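Local coordinates for protein metal transporter CNNM3 (PDB 6DFD) that probably takes part in magnesium efflux across the membrane, its cyclic nucleotide-binding homology domain mediating dimerization, at residues K193-R196 with L197-L200. The protein carries 6 engineered substitutions. Sequence-based numbering, arbitrary orientation.
Sequences KVTR and LQYL
The side chain of Q198 crosses that of T195 at a slant, its CG 3.1 Å from T195 OG1, and its extended chain brings the amide to T195 N. There Q198 OE1 accepts from T195 N at 2.9 Å, a nearly straight bond (176° at the hydrogen) whose donor is tilted 21° from the carbonyl plane. In return Q198 N gives its hydrogen to T195 OG1, 3.1 Å away. With chi1 at 69°, OG1 sits between the backbone N and the carbonyl carbon, which brings it to Q198 N; threonine suits the spot, its beta-branch favouring the strand and its hydroxyl accepting an N-H of the first turn. The reciprocal pair is a capping box with T195 as N-cap, marking the switch from strand 189-195 of the beta-barrel to helix 196-207. Glutamine suits the other corner because its chain is long enough to bring a carbonyl oxygen to the N-cap amide; an alanine here would probably leave T195 N without this acceptor and the cap half made. Regular helical bonding starts at once, Y199 N to T195 O at 2.8 Å and L200 N to R196 O at 2.9 Å. On the buried side V194 CG1 rests 4.0 Å from Y199 CB, while the tyrosine ring leads away from the strand and its OH hydrogen-bonds to V63 O. R196 and L200 lie side by side, R196 CG 3.8 Å from L200 CD1.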
ATOM      1  N   LYS A 193       6.132 -16.933   1.579  1.00 33.21           N
ATOM      2  CA  LYS A 193       5.880 -16.993   0.143  1.00 34.48           C
ATOM      3  C   LYS A 193       5.136 -18.276  -0.184  1.00 35.07           C
ATOM      4  O   LYS A 193       5.667 -19.376   0.018  1.00 36.30           O
ATOM      5  CB  LYS A 193       7.180 -16.947  -0.653  1.00 36.46           C
ATOM      6  CG  LYS A 193       6.981 -16.896  -2.157  1.00 43.24           C
ATOM      7  CD  LYS A 193       8.296 -17.141  -2.897  1.00 53.73           C
ATOM      8  CE  LYS A 193       8.275 -16.563  -4.306  1.00 63.50           C
ATOM      9  NZ  LYS A 193       9.589 -16.721  -5.010  1.00 70.34           N
ATOM     10  N   VAL A 194       3.931 -18.139  -0.729  1.00 34.06           N
ATOM     11  CA  VAL A 194       3.099 -19.287  -1.084  1.00 34.75           C
ATOM     12  C   VAL A 194       2.818 -19.219  -2.574  1.00 35.81           C
ATOM     13  O   VAL A 194       2.203 -18.257  -3.051  1.00 35.49           O
ATOM     14  CB  VAL A 194       1.795 -19.319  -0.280  1.00 32.54           C
ATOM     15  CG1 VAL A 194       0.921 -20.496  -0.733  1.00 32.51           C
ATOM     16  CG2 VAL A 194       2.114 -19.420   1.188  1.00 34.15           C
ATOM     17  N   THR A 195       3.273 -20.231  -3.307  1.00 38.21           N
ATOM     18  CA  THR A 195       3.004 -20.287  -4.729  1.00 40.27           C
ATOM     19  C   THR A 195       1.617 -20.862  -4.982  1.00 39.32           C
ATOM     20  O   THR A 195       1.002 -21.498  -4.120  1.00 38.88           O
ATOM     21  CB  THR A 195       4.044 -21.136  -5.467  1.00 43.43           C
ATOM     22  OG1 THR A 195       3.887 -22.514  -5.110  1.00 42.71           O
ATOM     23  CG2 THR A 195       5.467 -20.684  -5.129  1.00 44.57           C
ATOM     24  N   ARG A 196       1.131 -20.631  -6.196  1.00 40.19           N
ATOM     25  CA  ARG A 196      -0.165 -21.170  -6.578  1.00 42.44           C
ATOM     26  C   ARG A 196      -0.180 -22.688  -6.453  1.00 41.97           C
ATOM     27  O   ARG A 196      -1.160 -23.267  -5.974  1.00 42.27           O
ATOM     28  CB  ARG A 196      -0.499 -20.737  -8.003  1.00 47.09           C
ATOM     29  CG  ARG A 196      -1.841 -21.243  -8.509  1.00 53.24           C
ATOM     30  CD  ARG A 196      -2.257 -20.533  -9.789  1.00 63.03           C
ATOM     31  NE  ARG A 196      -1.147 -20.387 -10.729  1.00 71.68           N
ATOM     32  CZ  ARG A 196      -1.252 -19.858 -11.944  1.00 76.25           C
ATOM     33  NH1 ARG A 196      -2.423 -19.421 -12.389  1.00 78.68           N
ATOM     34  NH2 ARG A 196      -0.180 -19.769 -12.722  1.00 75.88           N
ATOM     35  N   LEU A 197       0.900 -23.354  -6.873  1.00 41.82           N
ATOM     36  CA  LEU A 197       0.935 -24.809  -6.780  1.00 42.56           C
ATOM     37  C   LEU A 197       0.945 -25.262  -5.328  1.00 40.06           C
ATOM     38  O   LEU A 197       0.288 -26.243  -4.976  1.00 40.95           O
ATOM     39  CB  LEU A 197       2.153 -25.364  -7.520  1.00 48.90           C
ATOM     40  CG  LEU A 197       2.079 -25.392  -9.049  1.00 63.33           C
ATOM     41  CD1 LEU A 197       3.377 -25.938  -9.632  1.00 70.80           C
ATOM     42  CD2 LEU A 197       0.896 -26.222  -9.533  1.00 68.91           C
ATOM     43  N   GLN A 198       1.679 -24.561  -4.465  1.00 39.96           N
ATOM     44  CA  GLN A 198       1.671 -24.923  -3.050  1.00 40.75           C
ATOM     45  C   GLN A 198       0.293 -24.705  -2.443  1.00 40.33           C
ATOM     46  O   GLN A 198      -0.185 -25.519  -1.643  1.00 41.55           O
ATOM     47  CB  GLN A 198       2.711 -24.110  -2.294  1.00 41.17           C
ATOM     48  CG  GLN A 198       4.145 -24.428  -2.651  1.00 46.11           C
ATOM     49  CD  GLN A 198       5.110 -23.421  -2.047  1.00 49.45           C
ATOM     50  OE1 GLN A 198       4.801 -22.237  -1.942  1.00 48.31           O
ATOM     51  NE2 GLN A 198       6.276 -23.895  -1.632  1.00 53.82           N
ATOM     52  N   TYR A 199      -0.362 -23.607  -2.813  1.00 39.70           N
ATOM     53  CA  TYR A 199      -1.705 -23.335  -2.311  1.00 37.76           C
ATOM     54  C   TYR A 199      -2.678 -24.426  -2.742  1.00 40.68           C
ATOM     55  O   TYR A 199      -3.372 -25.018  -1.908  1.00 40.99           O
ATOM     56  CB  TYR A 199      -2.165 -21.962  -2.806  1.00 37.41           C
ATOM     57  CG  TYR A 199      -3.591 -21.631  -2.447  1.00 38.09           C
ATOM     58  CD1 TYR A 199      -3.930 -21.244  -1.153  1.00 36.63           C
ATOM     59  CD2 TYR A 199      -4.598 -21.703  -3.392  1.00 42.24           C
ATOM     60  CE1 TYR A 199      -5.229 -20.941  -0.819  1.00 38.35           C
ATOM     61  CE2 TYR A 199      -5.903 -21.402  -3.065  1.00 43.99           C
ATOM     62  CZ  TYR A 199      -6.213 -21.015  -1.777  1.00 42.06           C
ATOM     63  OH  TYR A 199      -7.523 -20.726  -1.444  1.00 44.04           O
ATOM     64  N   LEU A 200      -2.736 -24.713  -4.043  1.00 43.85           N
ATOM     65  CA  LEU A 200      -3.673 -25.716  -4.543  1.00 48.04           C
ATOM     66  C   LEU A 200      -3.373 -27.096  -3.965  1.00 49.48           C
ATOM     67  O   LEU A 200      -4.296 -27.866  -3.657  1.00 51.31           O
ATOM     68  CB  LEU A 200      -3.628 -25.750  -6.072  1.00 52.29           C
ATOM     69  CG  LEU A 200      -3.966 -24.427  -6.765  1.00 57.04           C
ATOM     70  CD1 LEU A 200      -3.766 -24.541  -8.269  1.00 59.01           C
ATOM     71  CD2 LEU A 200      -5.385 -23.971  -6.452  1.00 61.83           C
TER